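Local coordinates for putative flavoprotein decarboxylase (Streptomyces olivoviridis, PDB 6JLS) that binds flavin mononucleotide and acts as an FMN-dependent cysteine decarboxylase in the biosynthesis of thioviridamide, at residues A[25-28]-A[29-32]; A[138-142]-A[143-147]. All blocks are in the same frame, centred on the assembly; numbering follows the deposited sequence.

Contact 1: A[25-28]-A[29-32]; sequences GSVS and SVAG. With FMN (flavin mononucleotide), chain B.
Ser-29 folds back on Ser-26 and grips its carbonyl oxygen twice. With its hydroxyl between the backbone N and the carbonyl carbon (chi1 56°), Ser-29 brings OG to 2.7 Å from Ser-26 O, almost in line with the C=O bond, while its own backbone N donates to the same Ser-26 O from above the carbonyl plane. Ser-29 OG is also hydrogen-bonded to Ser-24 O, so this buried side chain ties the residue just after strand 18-23 to the 3-10 turn that follows. Ser-26 holds OG opposite its own N (chi1 160°), and Ser-28 N donates to it at 3.2 Å in an ST turn; the same OG comes within 3.0 Å of FMN O4. Two further 3-10 bonds continue the winding, from Val-30 N to Val-27 O and from Ala-31 N to Ser-28 O at 3.1 Å. Beside them the branches of Val-30 straddle Val-27 O, CG2 at 3.2 Å from it, and Val-27 CG2 lies loosely alongside Val-30 CG1. Both valines pack on Ser-63 of a second subunit. At the start of the turn Gly-25 holds the cofactor by its backbone, its N donating to FMN O3P at 2.6 Å and its O accepting from the ribityl O2' at 2.7 Å. This is the glycine- and serine-rich loop after the first strand of a Rossmann-like flavoprotein, seating FMN ahead of helix 32-40.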
ATOM      1  N   GLY A  25       7.512   3.467  26.622  1.00 32.18           N
ATOM      2  CA  GLY A  25       6.121   3.141  26.372  1.00 30.76           C
ATOM      3  C   GLY A  25       5.237   3.035  27.603  1.00 35.82           C
ATOM      4  O   GLY A  25       4.603   2.001  27.858  1.00 31.53           O
ATOM      5  N   SER A  26       5.200   4.107  28.383  1.00 29.18           N
ATOM      6  CA  SER A  26       4.281   4.237  29.497  1.00 29.61           C
ATOM      7  C   SER A  26       3.379   5.437  29.234  1.00 36.49           C
ATOM      8  O   SER A  26       3.798   6.412  28.602  1.00 36.18           O
ATOM      9  CB  SER A  26       5.041   4.418  30.813  1.00 29.50           C
ATOM     10  OG  SER A  26       4.211   4.979  31.809  1.00 30.11           O
ATOM     11  N   VAL A  27       2.131   5.370  29.702  1.00 29.53           N
ATOM     12  CA  VAL A  27       1.254   6.498  29.432  1.00 35.98           C
ATOM     13  C   VAL A  27       1.791   7.774  30.083  1.00 37.00           C
ATOM     14  O   VAL A  27       1.537   8.874  29.577  1.00 33.73           O
ATOM     15  CB  VAL A  27      -0.203   6.213  29.862  1.00 42.90           C
ATOM     16  CG1 VAL A  27      -0.362   6.290  31.355  1.00 45.88           C
ATOM     17  CG2 VAL A  27      -1.141   7.220  29.198  1.00 46.92           C
ATOM     18  N   SER A  28       2.584   7.649  31.161  1.00 28.94           N
ATOM     19  CA  SER A  28       3.206   8.816  31.784  1.00 28.64           C
ATOM     20  C   SER A  28       4.036   9.639  30.815  1.00 36.50           C
ATOM     21  O   SER A  28       4.286  10.817  31.086  1.00 43.22           O
ATOM     22  CB  SER A  28       4.101   8.398  32.942  1.00 31.92           C
ATOM     23  OG  SER A  28       3.335   7.794  33.956  1.00 47.24           O
ATOM     24  N   SER A  29       4.477   9.061  29.695  1.00 29.67           N
ATOM     25  CA  SER A  29       5.288   9.878  28.807  1.00 34.18           C
ATOM     26  C   SER A  29       4.473  10.943  28.064  1.00 38.78           C
ATOM     27  O   SER A  29       5.075  11.760  27.362  1.00 38.15           O
ATOM     28  CB  SER A  29       6.082   8.986  27.841  1.00 40.12           C
ATOM     29  OG  SER A  29       5.241   8.132  27.099  1.00 56.01           O
ATOM     30  N   VAL A  30       3.143  11.005  28.245  1.00 38.52           N
ATOM     31  CA  VAL A  30       2.378  12.147  27.725  1.00 45.63           C
ATOM     32  C   VAL A  30       2.797  13.444  28.392  1.00 41.35           C
ATOM     33  O   VAL A  30       2.537  14.527  27.858  1.00 50.86           O
ATOM     34  CB  VAL A  30       0.846  11.986  27.895  1.00 53.25           C
ATOM     35  CG1 VAL A  30       0.340  10.821  27.118  1.00 59.66           C
ATOM     36  CG2 VAL A  30       0.462  11.867  29.369  1.00 44.08           C
ATOM     37  N   ALA A  31       3.405  13.363  29.569  1.00 36.27           N
ATOM     38  CA  ALA A  31       3.976  14.506  30.262  1.00 34.56           C
ATOM     39  C   ALA A  31       5.249  15.018  29.607  1.00 38.39           C
ATOM     40  O   ALA A  31       5.794  16.028  30.073  1.00 34.04           O
ATOM     41  CB  ALA A  31       4.261  14.121  31.712  1.00 28.32           C
ATOM     42  N   GLY A  32       5.749  14.327  28.579  1.00 39.08           N
ATOM     43  CA  GLY A  32       6.973  14.696  27.907  1.00 25.06           C
ATOM     44  C   GLY A  32       6.992  16.151  27.489  1.00 45.58           C
ATOM     45  O   GLY A  32       7.905  16.904  27.846  1.00 39.94           O
TER
HETATM   46  N1  FMN B 501       4.954  -0.772  31.013  1.00 67.35           N
HETATM   47  C2  FMN B 501       5.674  -0.251  32.066  1.00 64.67           C
HETATM   48  O2  FMN B 501       6.748  -0.762  32.374  1.00 62.25           O
HETATM   49  N3  FMN B 501       5.186   0.827  32.775  1.00 60.98           N
HETATM   50  C4  FMN B 501       3.976   1.397  32.435  1.00 60.93           C
HETATM   51  O4  FMN B 501       3.536   2.363  33.063  1.00 57.39           O
HETATM   52  C4A FMN B 501       3.252   0.873  31.372  1.00 63.67           C
HETATM   53  N5  FMN B 501       2.040   1.437  31.021  1.00 62.29           N
HETATM   54  C5A FMN B 501       1.311   0.923  29.971  1.00 53.13           C
HETATM   55  C6  FMN B 501       0.093   1.508  29.647  1.00 50.82           C
HETATM   56  C7  FMN B 501      -0.658   1.006  28.585  1.00 55.53           C
HETATM   57  C7M FMN B 501      -1.976   1.658  28.254  1.00 42.46           C
HETATM   58  C8  FMN B 501      -0.182  -0.094  27.843  1.00 53.48           C
HETATM   59  C8M FMN B 501      -0.987  -0.639  26.694  1.00 45.87           C
HETATM   60  C9  FMN B 501       1.046  -0.680  28.179  1.00 50.48           C
HETATM   61  C9A FMN B 501       1.793  -0.170  29.246  1.00 52.96           C
HETATM   62  N10 FMN B 501       3.012  -0.736  29.599  1.00 56.31           N
HETATM   63  C10 FMN B 501       3.742  -0.216  30.656  1.00 62.80           C
HETATM   64  C1' FMN B 501       3.560  -1.897  28.821  1.00 55.66           C
HETATM   65  C2' FMN B 501       4.632  -1.371  27.853  1.00 50.52           C
HETATM   66  O2' FMN B 501       4.101  -0.463  26.903  1.00 44.30           O
HETATM   67  C3' FMN B 501       5.337  -2.507  27.125  1.00 53.47           C
HETATM   68  O3' FMN B 501       6.113  -3.217  28.060  1.00 63.43           O
HETATM   69  C4' FMN B 501       6.206  -1.937  26.005  1.00 54.55           C
HETATM   70  O4' FMN B 501       6.740  -2.930  25.145  1.00 57.65           O
HETATM   71  C5' FMN B 501       7.342  -1.097  26.572  1.00 45.31           C
HETATM   72  O5' FMN B 501       8.126  -0.728  25.462  1.00 32.25           O
HETATM   73  P   FMN B 501       9.392   0.236  25.616  1.00 34.92           P
HETATM   74  O1P FMN B 501       9.993   0.054  26.999  1.00 27.92           O
HETATM   75  O2P FMN B 501      10.426  -0.146  24.579  1.00 36.04           O
HETATM   76  O3P FMN B 501       8.958   1.671  25.461  1.00 34.36           O

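Contact 2: A[138-142]-A[143-147]; sequences AMLAK and PAVRR
Val-145 holds CG1 anti to its backbone N (chi1 175°), and this rotation lays CG2 against Met-139 O at 3.4 Å and turns CG1 toward Leu-140. The leucine answers with an extended first torsion (chi1 -165°), which carries its CD1 back to 4.3 Å from Val-145 CG1, a light apolar touch between the two helical pieces. Both side chains also rest on Met-135.

The bend between them centres on Lys-142, the N-cap of the following helix. Its carbonyl oxygen receives Arg-146 N at 3.1 Å, a straight bond (170° at the hydrogen) nearly collinear with the C=O, and a weak, strongly bent one from Val-145 N. Pro-143 fills the first helical position, where a residue lacking an N-H costs the helix no bond, and next to it Ala-144 N is hydrogen-bonded to Glu-155 of a third subunit. Lys-142 sends its side chain the other way: bent at chi2 and chi4, it curls back along the preceding turn and donates from NZ to Ala-138 O at 3.0 Å, almost in line with the C=O, with a weak second bond to Ala-125 O of the third subunit. Arg-146 bends at chi3, so that Pro-143 CA lies 3.4 Å from the plane of its guanidinium, toward the rim of one face.

Met-139 belongs to the FMN pocket and touches the cofactor. The bend thus joins the short helix 137-140, which follows strand 129-133, to helix 143-154.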
ATOM      1  N   ALA A 138       2.534  -4.533  40.909  1.00 95.75           N
ATOM      2  CA  ALA A 138       2.552  -5.967  40.628  1.00 99.03           C
ATOM      3  C   ALA A 138       3.771  -6.387  39.813  1.00 99.46           C
ATOM      4  O   ALA A 138       4.034  -7.591  39.693  1.00100.71           O
ATOM      5  CB  ALA A 138       1.278  -6.382  39.887  1.00 98.33           C
ATOM      6  N   MET A 139       4.508  -5.426  39.256  1.00 90.15           N
ATOM      7  CA  MET A 139       5.764  -5.668  38.563  1.00 74.33           C
ATOM      8  C   MET A 139       6.985  -5.199  39.342  1.00 67.31           C
ATOM      9  O   MET A 139       8.038  -5.836  39.259  1.00 68.91           O
ATOM     10  CB  MET A 139       5.750  -4.982  37.190  1.00 65.87           C
ATOM     11  CG  MET A 139       5.093  -5.794  36.096  1.00 71.58           C
ATOM     12  SD  MET A 139       5.766  -5.408  34.452  1.00 86.28           S
ATOM     13  CE  MET A 139       5.144  -3.742  34.188  1.00 81.63           C
ATOM     14  N   LEU A 140       6.865  -4.115  40.118  1.00 57.61           N
ATOM     15  CA  LEU A 140       8.032  -3.501  40.742  1.00 53.82           C
ATOM     16  C   LEU A 140       8.590  -4.326  41.896  1.00 59.52           C
ATOM     17  O   LEU A 140       9.740  -4.110  42.299  1.00 63.26           O
ATOM     18  CB  LEU A 140       7.683  -2.088  41.221  1.00 54.21           C
ATOM     19  CG  LEU A 140       8.850  -1.157  41.579  1.00 54.82           C
ATOM     20  CD1 LEU A 140       9.722  -0.893  40.360  1.00 47.85           C
ATOM     21  CD2 LEU A 140       8.368   0.153  42.188  1.00 54.72           C
ATOM     22  N   ALA A 141       7.812  -5.259  42.440  1.00 61.63           N
ATOM     23  CA  ALA A 141       8.295  -6.162  43.479  1.00 59.21           C
ATOM     24  C   ALA A 141       8.671  -7.540  42.941  1.00 52.18           C
ATOM     25  O   ALA A 141       9.090  -8.397  43.722  1.00 49.39           O
ATOM     26  CB  ALA A 141       7.243  -6.300  44.583  1.00 59.65           C
ATOM     27  N   LYS A 142       8.516  -7.773  41.636  1.00 54.26           N
ATOM     28  CA  LYS A 142       8.950  -9.020  41.027  1.00 42.10           C
ATOM     29  C   LYS A 142      10.469  -9.153  41.148  1.00 44.39           C
ATOM     30  O   LYS A 142      11.196  -8.190  40.886  1.00 48.08           O
ATOM     31  CB  LYS A 142       8.538  -9.065  39.555  1.00 40.29           C
ATOM     32  CG  LYS A 142       7.049  -9.319  39.277  1.00 48.21           C
ATOM     33  CD  LYS A 142       6.815 -10.731  38.722  1.00 53.96           C
ATOM     34  CE  LYS A 142       5.337 -11.035  38.515  1.00 59.06           C
ATOM     35  NZ  LYS A 142       4.520 -10.581  39.674  1.00 64.99           N
ATOM     36  N   PRO A 143      10.977 -10.327  41.546  1.00 38.27           N
ATOM     37  CA  PRO A 143      12.441 -10.498  41.669  1.00 29.31           C
ATOM     38  C   PRO A 143      13.236 -10.070  40.443  1.00 35.92           C
ATOM     39  O   PRO A 143      14.298  -9.440  40.582  1.00 28.33           O
ATOM     40  CB  PRO A 143      12.585 -12.003  41.923  1.00 30.05           C
ATOM     41  CG  PRO A 143      11.296 -12.391  42.602  1.00 31.19           C
ATOM     42  CD  PRO A 143      10.229 -11.510  42.005  1.00 37.68           C
ATOM     43  N   ALA A 144      12.759 -10.403  39.242  1.00 31.11           N
ATOM     44  CA  ALA A 144      13.532 -10.088  38.046  1.00 27.88           C
ATOM     45  C   ALA A 144      13.694  -8.584  37.882  1.00 29.40           C
ATOM     46  O   ALA A 144      14.743  -8.116  37.420  1.00 28.95           O
ATOM     47  CB  ALA A 144      12.879 -10.701  36.810  1.00 30.60           C
ATOM     48  N   VAL A 145      12.681  -7.808  38.281  1.00 32.09           N
ATOM     49  CA  VAL A 145      12.770  -6.354  38.166  1.00 32.59           C
ATOM     50  C   VAL A 145      13.694  -5.787  39.239  1.00 36.42           C
ATOM     51  O   VAL A 145      14.488  -4.873  38.970  1.00 36.70           O
ATOM     52  CB  VAL A 145      11.366  -5.723  38.225  1.00 31.71           C
ATOM     53  CG1 VAL A 145      11.446  -4.206  38.223  1.00 27.84           C
ATOM     54  CG2 VAL A 145      10.547  -6.176  37.048  1.00 33.33           C
ATOM     55  N   ARG A 146      13.610  -6.321  40.467  1.00 33.05           N
ATOM     56  CA  ARG A 146      14.546  -5.937  41.519  1.00 36.43           C
ATOM     57  C   ARG A 146      15.986  -6.125  41.066  1.00 41.76           C
ATOM     58  O   ARG A 146      16.836  -5.245  41.263  1.00 27.68           O
ATOM     59  CB  ARG A 146      14.307  -6.760  42.779  1.00 52.86           C
ATOM     60  CG  ARG A 146      12.957  -6.642  43.443  1.00 80.47           C
ATOM     61  CD  ARG A 146      13.032  -7.267  44.863  1.00102.48           C
ATOM     62  NE  ARG A 146      12.765  -8.715  44.937  1.00106.54           N
ATOM     63  CZ  ARG A 146      13.692  -9.682  44.912  1.00 92.89           C
ATOM     64  NH1 ARG A 146      14.987  -9.395  44.790  1.00 73.03           N
ATOM     65  NH2 ARG A 146      13.315 -10.953  45.000  1.00 91.45           N
ATOM     66  N   ARG A 147      16.284  -7.287  40.476  1.00 27.16           N
ATOM     67  CA  ARG A 147      17.644  -7.541  40.015  1.00 34.00           C
ATOM     68  C   ARG A 147      18.042  -6.589  38.894  1.00 41.66           C
ATOM     69  O   ARG A 147      19.199  -6.158  38.826  1.00 26.04           O
ATOM     70  CB  ARG A 147      17.795  -8.991  39.552  1.00 31.83           C
ATOM     71  CG  ARG A 147      17.750 -10.028  40.670  1.00 50.74           C
ATOM     72  CD  ARG A 147      18.297 -11.378  40.194  1.00 52.95           C
ATOM     73  NE  ARG A 147      17.665 -11.795  38.946  1.00 43.43           N
ATOM     74  CZ  ARG A 147      16.519 -12.464  38.896  1.00 39.92           C
ATOM     75  NH1 ARG A 147      15.903 -12.780  40.021  1.00 34.28           N
ATOM     76  NH2 ARG A 147      15.983 -12.803  37.728  1.00 48.36           N
TER

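From the N terminus, the chain leaves strand 18-23 and immediately winds through contact 1, which forms the turn leading into helix 32-40. It then runs through strands 46-51, 72-73 and 95-101 before strand 129-133 leads to contact 2, at the bend from helix 137-140 into helix 143-154. The two are in series, neither nested nor crossed, with centres about 21 Å apart and nearest atoms about 9 Å apart. What they share is the cofactor pocket: Gly-25 and Ser-26 of contact 1 and Met-139 of contact 2 all line it. In the parallel sheet, strand 95-101 separates the strands that precede them. Contact 1 packs on the second subunit and contact 2 on the third.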